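Local coordinates for protein beta-lactamase (Klebsiella pneumoniae, PDB 6HUH) that probably hydrolyses beta-lactam antibiotics to substituted beta-amino acids as a serine enzyme of class D, and so contributes to antibiotic resistance, at residues N182-P187 with H195-T200; P82-E87 with S101-S106; Y62-L67 with Q119-R124; V236-G241 with S246-E251. All coordinates share one frame; numbering follows the deposited sequence.

Interaction 1 of 4, residues N182-P187 with H195-T200; sequences NILRQP and HGKTGT. With SO4 (sulfate ion), chain C.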
# COMPACT_ATOMS: atom_id res chain seq x y z
N ASN A 182 9.87 -2.67 -4.48
CA ASN A 182 8.59 -1.98 -4.46
C ASN A 182 7.75 -2.35 -3.24
O ASN A 182 7.45 -1.47 -2.43
CB ASN A 182 7.83 -2.18 -5.77
CG ASN A 182 8.44 -1.50 -6.99
OD1 ASN A 182 9.26 -0.58 -6.91
ND2 ASN A 182 8.02 -1.91 -8.18
N ILE A 183 7.47 -3.65 -3.04
CA ILE A 183 6.70 -4.12 -1.89
C ILE A 183 7.40 -3.83 -0.52
O ILE A 183 6.69 -3.73 0.48
CB ILE A 183 6.24 -5.61 -2.02
CG1 ILE A 183 7.40 -6.59 -2.22
CG2 ILE A 183 5.23 -5.72 -3.13
CD1 ILE A 183 7.01 -8.07 -2.10
N LEU A 184 8.75 -3.63 -0.52
CA LEU A 184 9.61 -3.35 0.67
C LEU A 184 9.96 -1.86 0.91
O LEU A 184 10.65 -1.55 1.88
CB LEU A 184 10.95 -4.14 0.60
CG LEU A 184 10.98 -5.62 0.94
CD1 LEU A 184 12.35 -6.17 0.71
CD2 LEU A 184 10.59 -5.86 2.38
N ARG A 185 9.55 -0.95 -0.01
CA ARG A 185 9.81 0.49 0.01
C ARG A 185 9.24 1.18 1.26
O ARG A 185 8.12 0.88 1.68
CB ARG A 185 9.29 1.15 -1.27
CG ARG A 185 9.71 2.59 -1.45
CD ARG A 185 10.76 2.77 -2.54
NE ARG A 185 10.66 4.08 -3.17
CZ ARG A 185 11.13 5.21 -2.64
NH1 ARG A 185 11.74 5.19 -1.46
NH2 ARG A 185 10.98 6.36 -3.28
N GLN A 186 10.02 2.10 1.81
CA GLN A 186 9.80 2.89 3.02
C GLN A 186 9.84 4.42 2.69
O GLN A 186 10.28 4.80 1.59
CB GLN A 186 10.92 2.56 4.03
CG GLN A 186 10.93 1.12 4.56
CD GLN A 186 9.84 0.88 5.57
OE1 GLN A 186 9.51 1.75 6.38
NE2 GLN A 186 9.25 -0.32 5.54
N PRO A 187 9.43 5.33 3.64
CA PRO A 187 9.52 6.77 3.34
C PRO A 187 10.96 7.20 3.09
O PRO A 187 11.89 6.68 3.71
CB PRO A 187 8.95 7.44 4.61
CG PRO A 187 8.17 6.39 5.29
CD PRO A 187 8.88 5.11 4.99
N HIS A 195 14.45 1.11 1.54
CA HIS A 195 13.78 -0.17 1.43
C HIS A 195 14.12 -0.87 2.72
O HIS A 195 15.28 -0.86 3.11
CB HIS A 195 14.28 -0.94 0.22
CG HIS A 195 14.25 -0.16 -1.07
ND1 HIS A 195 13.21 -0.30 -1.98
CD2 HIS A 195 15.14 0.74 -1.55
CE1 HIS A 195 13.51 0.51 -2.99
NE2 HIS A 195 14.66 1.14 -2.78
N GLY A 196 13.11 -1.39 3.42
CA GLY A 196 13.32 -2.03 4.71
C GLY A 196 12.24 -2.96 5.22
O GLY A 196 11.12 -2.99 4.71
N LYS A 197 12.56 -3.73 6.24
CA LYS A 197 11.62 -4.70 6.81
C LYS A 197 11.82 -4.90 8.33
O LYS A 197 12.94 -5.10 8.80
CB LYS A 197 11.69 -6.05 6.04
CG LYS A 197 10.68 -7.12 6.48
CD LYS A 197 9.32 -6.96 5.81
CE LYS A 197 8.26 -7.78 6.48
NZ LYS A 197 7.76 -7.12 7.71
N THR A 198 10.71 -4.84 9.06
CA THR A 198 10.70 -5.10 10.50
C THR A 198 10.49 -6.60 10.76
O THR A 198 9.87 -7.28 9.94
CB THR A 198 9.65 -4.24 11.21
OG1 THR A 198 8.36 -4.50 10.67
CG2 THR A 198 9.97 -2.76 11.17
N GLY A 199 11.01 -7.09 11.88
CA GLY A 199 10.87 -8.47 12.33
C GLY A 199 10.79 -8.55 13.84
O GLY A 199 11.43 -7.76 14.52
N THR A 200 9.97 -9.47 14.38
CA THR A 200 9.81 -9.71 15.82
C THR A 200 9.78 -11.20 16.11
O THR A 200 8.88 -11.92 15.65
CB THR A 200 8.62 -8.90 16.44
OG1 THR A 200 9.03 -7.54 16.61
CG2 THR A 200 8.18 -9.43 17.82
S SO4 C . 6.52 -7.49 12.68
O1 SO4 C . 5.19 -7.99 13.02
O2 SO4 C . 7.13 -6.84 13.84
O3 SO4 C . 7.35 -8.61 12.28
O4 SO4 C . 6.42 -6.53 11.58

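Interaction 2 of 4, residues P82-E87 with S101-S106; sequences PDFLPE and SVIWYS. With SO4 (sulfate ion), chain C.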
# COMPACT_ATOMS: atom_id res chain seq x y z
N PRO A 82 -3.35 -18.93 10.81
CA PRO A 82 -3.06 -18.12 12.01
C PRO A 82 -3.67 -16.72 11.90
O PRO A 82 -3.54 -16.05 10.87
CB PRO A 82 -1.53 -18.08 12.06
CG PRO A 82 -1.08 -18.52 10.70
CD PRO A 82 -2.10 -19.46 10.21
N ASP A 83 -4.41 -16.32 12.95
CA ASP A 83 -5.11 -15.04 13.02
C ASP A 83 -4.74 -14.27 14.29
O ASP A 83 -5.62 -13.79 15.02
CB ASP A 83 -6.65 -15.24 12.88
CG ASP A 83 -7.27 -16.37 13.71
OD1 ASP A 83 -6.68 -16.75 14.75
OD2 ASP A 83 -8.37 -16.84 13.34
N PHE A 84 -3.43 -14.16 14.56
CA PHE A 84 -2.87 -13.48 15.74
C PHE A 84 -3.09 -11.97 15.69
O PHE A 84 -3.39 -11.35 16.71
CB PHE A 84 -1.38 -13.84 15.96
CG PHE A 84 -1.06 -15.32 15.90
CD1 PHE A 84 -1.86 -16.26 16.55
CD2 PHE A 84 0.07 -15.78 15.24
CE1 PHE A 84 -1.56 -17.62 16.49
CE2 PHE A 84 0.38 -17.14 15.18
CZ PHE A 84 -0.44 -18.05 15.82
N LEU A 85 -2.95 -11.38 14.48
CA LEU A 85 -3.17 -9.95 14.24
C LEU A 85 -4.46 -9.79 13.44
O LEU A 85 -4.68 -10.58 12.52
CB LEU A 85 -1.99 -9.31 13.46
CG LEU A 85 -0.67 -9.09 14.23
CD1 LEU A 85 0.46 -8.73 13.27
CD2 LEU A 85 -0.81 -8.00 15.30
N PRO A 86 -5.32 -8.79 13.77
CA PRO A 86 -6.58 -8.61 13.01
C PRO A 86 -6.41 -8.32 11.50
O PRO A 86 -7.26 -8.71 10.71
CB PRO A 86 -7.28 -7.44 13.72
CG PRO A 86 -6.60 -7.33 15.06
CD PRO A 86 -5.19 -7.78 14.85
N GLU A 87 -5.30 -7.64 11.12
CA GLU A 87 -4.96 -7.26 9.74
C GLU A 87 -4.65 -8.48 8.82
O GLU A 87 -4.59 -8.33 7.59
CB GLU A 87 -3.82 -6.21 9.67
CG GLU A 87 -3.15 -5.74 10.95
CD GLU A 87 -3.94 -4.81 11.85
OE1 GLU A 87 -4.86 -5.30 12.55
OE2 GLU A 87 -3.53 -3.64 12.00
N SER A 101 3.06 -8.11 7.89
CA SER A 101 3.82 -9.35 8.16
C SER A 101 2.88 -10.56 8.28
O SER A 101 2.82 -11.23 9.33
CB SER A 101 4.70 -9.21 9.41
OG SER A 101 5.82 -8.37 9.19
N VAL A 102 2.12 -10.80 7.21
CA VAL A 102 1.14 -11.88 7.12
C VAL A 102 1.87 -13.20 6.94
O VAL A 102 2.40 -13.49 5.86
CB VAL A 102 0.07 -11.62 6.02
CG1 VAL A 102 -1.17 -12.45 6.28
CG2 VAL A 102 -0.27 -10.14 5.94
N ILE A 103 1.93 -13.99 8.03
CA ILE A 103 2.65 -15.25 8.04
C ILE A 103 1.98 -16.32 7.20
O ILE A 103 2.70 -17.09 6.57
CB ILE A 103 2.98 -15.75 9.47
CG1 ILE A 103 1.74 -16.24 10.22
CG2 ILE A 103 3.75 -14.68 10.27
CD1 ILE A 103 2.03 -17.04 11.47
N TRP A 104 0.63 -16.36 7.17
CA TRP A 104 -0.09 -17.38 6.39
C TRP A 104 0.17 -17.27 4.89
O TRP A 104 0.20 -18.28 4.21
CB TRP A 104 -1.58 -17.44 6.71
CG TRP A 104 -2.41 -16.22 6.44
CD1 TRP A 104 -2.97 -15.41 7.38
CD2 TRP A 104 -2.98 -15.82 5.18
NE1 TRP A 104 -3.80 -14.49 6.78
CE2 TRP A 104 -3.81 -14.71 5.43
CE3 TRP A 104 -2.84 -16.27 3.85
CZ2 TRP A 104 -4.46 -14.01 4.40
CZ3 TRP A 104 -3.49 -15.59 2.84
CH2 TRP A 104 -4.30 -14.48 3.12
N TYR A 105 0.43 -16.05 4.39
CA TYR A 105 0.74 -15.77 2.99
C TYR A 105 2.16 -16.29 2.65
O TYR A 105 2.43 -16.66 1.51
CB TYR A 105 0.59 -14.28 2.70
CG TYR A 105 0.59 -13.91 1.24
CD1 TYR A 105 1.77 -13.63 0.57
CD2 TYR A 105 -0.61 -13.78 0.53
CE1 TYR A 105 1.78 -13.28 -0.78
CE2 TYR A 105 -0.62 -13.39 -0.80
CZ TYR A 105 0.58 -13.17 -1.46
OH TYR A 105 0.58 -12.82 -2.79
N SER A 106 3.04 -16.36 3.66
CA SER A 106 4.40 -16.88 3.46
C SER A 106 4.35 -18.40 3.37
O SER A 106 5.09 -18.97 2.57
CB SER A 106 5.30 -16.46 4.61
OG SER A 106 5.55 -15.07 4.59
S SO4 C . 6.52 -7.49 12.68
O1 SO4 C . 5.19 -7.99 13.02
O2 SO4 C . 7.13 -6.84 13.84
O3 SO4 C . 7.35 -8.61 12.28
O4 SO4 C . 6.42 -6.53 11.58

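Interaction 3 of 4, residues Y62-L67 with Q119-R124; sequences YDSGFL and QQYVDR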
# COMPACT_ATOMS: atom_id res chain seq x y z
N TYR A 62 9.05 -14.21 -6.46
CA TYR A 62 9.07 -13.56 -7.77
C TYR A 62 9.88 -14.33 -8.79
O TYR A 62 9.53 -14.32 -9.96
CB TYR A 62 9.55 -12.12 -7.69
CG TYR A 62 8.50 -11.19 -7.12
CD1 TYR A 62 7.37 -10.86 -7.86
CD2 TYR A 62 8.65 -10.64 -5.85
CE1 TYR A 62 6.39 -10.01 -7.32
CE2 TYR A 62 7.68 -9.80 -5.31
CZ TYR A 62 6.55 -9.49 -6.05
OH TYR A 62 5.64 -8.65 -5.48
N ASP A 63 10.95 -15.00 -8.37
CA ASP A 63 11.81 -15.78 -9.27
C ASP A 63 11.08 -17.00 -9.82
O ASP A 63 11.23 -17.31 -11.01
CB ASP A 63 13.11 -16.19 -8.56
CG ASP A 63 14.14 -16.79 -9.49
OD1 ASP A 63 14.62 -16.05 -10.41
OD2 ASP A 63 14.49 -17.98 -9.30
N SER A 64 10.33 -17.71 -8.95
CA SER A 64 9.61 -18.92 -9.31
C SER A 64 8.31 -18.64 -10.05
O SER A 64 7.88 -19.47 -10.84
CB SER A 64 9.37 -19.78 -8.07
OG SER A 64 8.69 -19.07 -7.06
N GLY A 65 7.72 -17.46 -9.82
CA GLY A 65 6.48 -17.07 -10.48
C GLY A 65 5.24 -17.15 -9.62
O GLY A 65 4.14 -16.90 -10.12
N PHE A 66 5.40 -17.51 -8.32
CA PHE A 66 4.29 -17.58 -7.38
C PHE A 66 3.69 -16.19 -7.20
O PHE A 66 2.46 -16.04 -7.17
CB PHE A 66 4.73 -18.10 -6.01
CG PHE A 66 3.55 -18.24 -5.08
CD1 PHE A 66 2.61 -19.24 -5.27
CD2 PHE A 66 3.34 -17.33 -4.06
CE1 PHE A 66 1.52 -19.38 -4.42
CE2 PHE A 66 2.22 -17.44 -3.23
CZ PHE A 66 1.32 -18.47 -3.42
N LEU A 67 4.57 -15.20 -7.02
CA LEU A 67 4.20 -13.80 -6.87
C LEU A 67 4.34 -13.18 -8.24
O LEU A 67 5.34 -13.42 -8.93
CB LEU A 67 5.09 -13.10 -5.83
CG LEU A 67 5.14 -13.73 -4.44
CD1 LEU A 67 6.22 -13.08 -3.63
CD2 LEU A 67 3.78 -13.69 -3.73
N GLN A 119 14.85 -25.11 0.30
CA GLN A 119 16.22 -25.41 0.71
C GLN A 119 17.21 -24.98 -0.36
O GLN A 119 18.21 -24.41 0.01
CB GLN A 119 16.38 -26.90 1.05
CG GLN A 119 17.65 -27.26 1.82
CD GLN A 119 17.62 -26.77 3.26
OE1 GLN A 119 16.93 -27.34 4.12
NE2 GLN A 119 18.40 -25.74 3.56
N GLN A 120 16.94 -25.21 -1.66
CA GLN A 120 17.86 -24.80 -2.74
C GLN A 120 18.11 -23.30 -2.72
O GLN A 120 19.27 -22.86 -2.80
CB GLN A 120 17.32 -25.20 -4.11
CG GLN A 120 17.48 -26.66 -4.45
CD GLN A 120 16.70 -27.05 -5.68
OE1 GLN A 120 15.82 -27.93 -5.63
NE2 GLN A 120 17.02 -26.42 -6.82
N TYR A 121 17.01 -22.51 -2.57
CA TYR A 121 17.04 -21.05 -2.49
C TYR A 121 17.81 -20.62 -1.23
O TYR A 121 18.76 -19.87 -1.37
CB TYR A 121 15.62 -20.48 -2.48
CG TYR A 121 14.96 -20.31 -3.83
CD1 TYR A 121 15.31 -19.25 -4.67
CD2 TYR A 121 13.89 -21.11 -4.22
CE1 TYR A 121 14.68 -19.06 -5.90
CE2 TYR A 121 13.25 -20.92 -5.44
CZ TYR A 121 13.64 -19.89 -6.28
OH TYR A 121 13.02 -19.66 -7.49
N VAL A 122 17.45 -21.14 -0.02
CA VAL A 122 18.13 -20.81 1.26
C VAL A 122 19.63 -21.11 1.18
O VAL A 122 20.42 -20.29 1.64
CB VAL A 122 17.45 -21.42 2.52
CG1 VAL A 122 18.24 -21.16 3.79
CG2 VAL A 122 16.04 -20.86 2.68
N ASP A 123 20.02 -22.21 0.51
CA ASP A 123 21.43 -22.58 0.28
C ASP A 123 22.10 -21.58 -0.68
O ASP A 123 23.13 -21.01 -0.31
CB ASP A 123 21.56 -24.00 -0.29
CG ASP A 123 21.21 -25.15 0.65
OD1 ASP A 123 20.67 -24.88 1.75
OD2 ASP A 123 21.46 -26.32 0.26
N ARG A 124 21.50 -21.35 -1.90
CA ARG A 124 22.07 -20.44 -2.91
C ARG A 124 22.18 -19.01 -2.44
O ARG A 124 23.08 -18.30 -2.89
CB ARG A 124 21.35 -20.53 -4.26
CG ARG A 124 22.22 -21.24 -5.31
CD ARG A 124 21.84 -20.92 -6.75
NE ARG A 124 22.84 -21.43 -7.69
CZ ARG A 124 22.87 -21.16 -8.99
NH1 ARG A 124 21.94 -20.38 -9.53
NH2 ARG A 124 23.82 -21.67 -9.76

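Interaction 4 of 4, residues V236-G241 with S246-E251; sequences VIQKPG and SLRARE. With SO4 (sulfate ion), chain C.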
# COMPACT_ATOMS: atom_id res chain seq x y z
N VAL A 236 16.71 -4.85 18.44
CA VAL A 236 16.27 -4.31 19.73
C VAL A 236 15.96 -5.50 20.61
O VAL A 236 15.06 -6.29 20.29
CB VAL A 236 15.05 -3.36 19.61
CG1 VAL A 236 14.48 -3.02 20.97
CG2 VAL A 236 15.41 -2.10 18.85
N ILE A 237 16.68 -5.64 21.71
CA ILE A 237 16.39 -6.71 22.65
C ILE A 237 15.74 -6.08 23.88
O ILE A 237 16.35 -5.23 24.53
CB ILE A 237 17.60 -7.67 22.94
CG1 ILE A 237 17.87 -8.64 21.75
CG2 ILE A 237 17.35 -8.48 24.21
CD1 ILE A 237 18.65 -8.11 20.55
N GLN A 238 14.48 -6.44 24.14
CA GLN A 238 13.72 -5.89 25.25
C GLN A 238 12.68 -6.86 25.80
O GLN A 238 12.35 -7.86 25.17
CB GLN A 238 13.02 -4.58 24.83
CG GLN A 238 12.22 -4.69 23.53
CD GLN A 238 10.85 -4.07 23.63
OE1 GLN A 238 10.66 -2.89 23.28
NE2 GLN A 238 9.86 -4.85 24.04
N LYS A 239 12.16 -6.53 26.99
CA LYS A 239 11.07 -7.24 27.64
C LYS A 239 9.82 -6.65 26.98
O LYS A 239 9.77 -5.42 26.80
CB LYS A 239 11.06 -6.92 29.15
CG LYS A 239 10.34 -7.94 30.04
CD LYS A 239 8.80 -7.77 30.12
CE LYS A 239 8.32 -6.65 31.01
NZ LYS A 239 6.87 -6.39 30.83
N PRO A 240 8.82 -7.46 26.57
CA PRO A 240 7.63 -6.87 25.94
C PRO A 240 6.95 -5.85 26.86
O PRO A 240 6.91 -6.07 28.07
CB PRO A 240 6.74 -8.08 25.65
CG PRO A 240 7.24 -9.16 26.54
CD PRO A 240 8.70 -8.93 26.68
N GLY A 241 6.48 -4.75 26.29
CA GLY A 241 5.81 -3.69 27.03
C GLY A 241 5.85 -2.32 26.39
O GLY A 241 6.94 -1.82 26.06
N SER A 246 10.42 -4.15 17.26
CA SER A 246 10.73 -3.83 15.85
C SER A 246 10.37 -2.39 15.43
O SER A 246 10.98 -1.85 14.50
CB SER A 246 10.07 -4.82 14.91
OG SER A 246 8.66 -4.75 15.05
N LEU A 247 9.37 -1.77 16.10
CA LEU A 247 8.96 -0.40 15.80
C LEU A 247 9.92 0.62 16.45
O LEU A 247 10.04 1.76 15.99
CB LEU A 247 7.48 -0.15 16.16
CG LEU A 247 6.47 -1.23 15.73
CD1 LEU A 247 5.03 -0.75 15.93
CD2 LEU A 247 6.67 -1.69 14.26
N ARG A 248 10.64 0.18 17.49
CA ARG A 248 11.66 0.94 18.19
C ARG A 248 12.95 0.83 17.35
O ARG A 248 13.82 1.70 17.42
CB ARG A 248 11.88 0.34 19.59
CG ARG A 248 12.38 1.35 20.59
CD ARG A 248 12.82 0.70 21.90
NE ARG A 248 11.72 0.38 22.82
CZ ARG A 248 11.13 1.26 23.64
NH1 ARG A 248 11.54 2.52 23.68
NH2 ARG A 248 10.16 0.87 24.45
N ALA A 249 13.07 -0.25 16.56
CA ALA A 249 14.22 -0.50 15.69
C ALA A 249 14.13 0.42 14.47
O ALA A 249 15.09 1.15 14.20
CB ALA A 249 14.26 -1.97 15.28
N ARG A 250 12.95 0.43 13.78
CA ARG A 250 12.62 1.24 12.60
C ARG A 250 12.81 2.73 12.86
O ARG A 250 13.34 3.46 12.03
CB ARG A 250 11.18 0.94 12.16
CG ARG A 250 10.74 1.63 10.86
CD ARG A 250 9.36 1.19 10.39
NE ARG A 250 8.34 2.25 10.42
CZ ARG A 250 8.26 3.26 9.56
NH1 ARG A 250 9.15 3.39 8.58
NH2 ARG A 250 7.30 4.17 9.68
N GLU A 251 12.37 3.16 14.04
CA GLU A 251 12.45 4.52 14.57
C GLU A 251 13.93 4.95 14.68
O GLU A 251 14.30 5.99 14.15
CB GLU A 251 11.75 4.53 15.92
CG GLU A 251 11.55 5.88 16.58
CD GLU A 251 10.81 5.73 17.89
OE1 GLU A 251 9.57 5.92 17.90
OE2 GLU A 251 11.45 5.35 18.90
S SO4 C . 6.52 -7.49 12.68
O1 SO4 C . 5.19 -7.99 13.02
O2 SO4 C . 7.13 -6.84 13.84
O3 SO4 C . 7.35 -8.61 12.28
O4 SO4 C . 6.42 -6.53 11.58

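Interaction 1 of 4, residues N182-P187 with H195-T200
Leu-184 and Gly-196 form the close-fitting part of this contact. The N-H of Gly-196 donates to Leu-184 O over 2.9 Å, fairly straight at 162°, and the CA of His-195 adds a weaker C-H...O contact to the same carbonyl at 3.5 Å. The Leu-184 side chain reaches along Gly-196 until its CD2 branch lies 3.8 Å from Lys-197 CD, the two side chains crossing at about a right angle. Ile-55 and Met-98 pack on Leu-184 too, so this side is buried. The bond is made where helix 174-184 gives way to strand 185-189, which with strand 192-201 forms a beta hairpin at one border of the antiparallel sheet; Arg-185 and His-195 form one non-hydrogen-bonded antiparallel pair of it, though the short strand segments lie at 95°. Strand 192-201 carries the Lys-Thr-Gly sequence (197-199) characteristic of class D and related penicillin-recognising enzymes. Lys-197 NZ, near Ser-51, the predicted nucleophile, bonds to Ser-101 OG, Met-98 O and Thr-198 O (3.1 Å), while Thr-198 OG1 holds O4 of a sulfate ion, probably from the crystallisation liquor, at 3.0 Å. Toward the outer side the grip slackens. Gln-186, folded back by its bent chi2 (-75°), lays CG over Gly-196 N at 3.5 Å, yet its NE2 makes just a weak bond to Gly-196 O, at 3.4 Å. Arg-185 brings CD obliquely to the His-195 ring, 3.6 Å from CE1, but its guanidinium continues to a salt bridge with Asp-188 in a partly exposed setting, whereas the buried imidazole bonds through ND1 to Ala-181 O and stacks on Trp-222.

Interaction 2 of 4, residues P82-E87 with S101-S106
Pro-82 and Trp-104 bring the two backbones nearest, CA to CA 6.4 Å, where an irregular loop passes the first turn of helix 103-113; the backbones stay too far apart for any pairing, and side chains make the joint. The Pro-82 ring sits against Ile-103, with CG 3.5 Å from CD1, the end of the isoleucine's longer branch. That branch is placed by a chi1 of 71°, which sets CG1 between backbone N and carbonyl carbon and sends CD1 toward the loop. There Ile-103 CD1 also meets the Phe-84 ring, obliquely, 4.1 Å from CE2. Within the loop, Pro-82 CB lies over one face of the Phe-84 ring, near its rim, so that proline, phenylalanine and isoleucine form one small cluster. Next to this, Pro-82 CD lies 4.1 Å from Trp-104 CB, and the proline carbonyl O approaches the indole at the edge, 3.6 Å from CD1. The indole N-H is committed elsewhere, to Trp-88 O, while Val-102 CG1 covers part of one ring face. Segment 101-106 begins with the Ser-Val-Ile sequence that corresponds to the Ser-X-Val motif of class D enzymes: Ser-101 OG bonds a sulfate O4 at 3.1 Å, and Ser-106 OG meets the carboxylated lysine at position 54. Across the contact itself, however, the chemistry is apolar, consistent with an attachment resting on shape and dispersion more than on directional bonds, with the Phe-84 side exposed.

Interaction 3 of 4, residues Y62-L67 with Q119-R124
The phenol of Tyr-121 donates its OH proton to Asp-63 OD2 over 2.9 Å, the polar bond on which this surface contact turns. OD2 receives it on its anti lone pair, the one facing away from OD1, and carboxylate and ring stand almost perpendicular, 89° apart. The acid comes in near the ring plane, at its edge, with Asp-63 OD2 3.6 Å from Tyr-121 CE1. Two extended reaches make the bond possible, since the CA atoms of Asp-63 and Tyr-121 are 10.1 Å apart: the aspartate holds CG anti to its backbone nitrogen (chi1 -170°), and the tyrosine spans the rest with its full length. Beside the bond, Ser-64 CB lies 3.7 Å from Tyr-121 OH, while its own OG turns back to Met-60 O one helical turn earlier. Farther along, Tyr-121 leans on Leu-113 and Ser-64 on Trp-112, so helix 103-113 lines the junction. Within helix 115-124, Gln-119 NE2 bonds to Asp-123 OD1 (3.0 Å), four residues on, and also to Arg-130 O. Gly-65, with a positive phi that suits glycine, takes the chain out of helix 56-64 just after the touching residues. A helix end tied to a neighbouring helix through one long aromatic side chain belongs here to the helical part of the penicillin-recognising fold, away from the predicted active-site serine and the carboxylated lysine.

Interaction 4 of 4, residues V236-G241 with S246-E251
Val-236 and Ala-249 mark the closest approach of the backbones, CA to CA 5.9 Å, where strand 236-238 and helix 246-251 run roughly antiparallel at 143° with their axes 8.4 Å apart. The valine points at the helix and splits its two methyls between neighbouring residues: CG2 rests 3.8 Å from Ala-249 CB, and CG1 lies 4.2 Å from Arg-248 CD, the two side chains crossing at about a right angle. A small alanine at this point is consistent with the close approach of helix and strand, and Phe-219 of strand 215-225 also touches the alanine. Farther out, Arg-248 stretches from the helix along its aliphatic carbons and then bends at chi3 (-81°), which swings the guanidinium toward Gln-238. Its NE points to Gln-238 OE1 in a line that is nearly straight (170°) but long, 3.5 Å, hence a weak bond. The amide oxygen lies in the guanidinium plane, at the edge, though the amide itself is turned well out of that plane. At the start of the segment Ser-246 faces the other way, its OG giving a bond of 2.9 Å to sulfate O2, in the same pocket that Thr-198 and Ser-101 line. Strand 228-238 and helix 245-264 are the last two elements of the fold, joined by a short connection. Their contact grades from a buried apolar centre to a partly exposed polar rim, where a neutral amide and a cation attract over a long, weak bond, so the buried methyl contacts probably matter at least as much.

In the fold
Along the chain, interaction 2 falls within the span between the two halves of interaction 3; interactions 1 and 4 follow. Interactions 1 and 4 lie on the antiparallel sheet and its C-terminal helix, their centres about 16 Å apart; interactions 2 and 3 lie in the helical region, about 21 Å apart, each with one segment on the successive helices 103-113 and 115-124. Interactions 1, 2 and 4 all reach one sulfate ion, which marks the cleft between sheet and helices; across it Lys-197 bonds to Ser-101, and both adjoin the predicted nucleophile. Interaction 3, about 30 Å from interaction 4 between centres, lies across the chain's centre from it, away from that nucleophile.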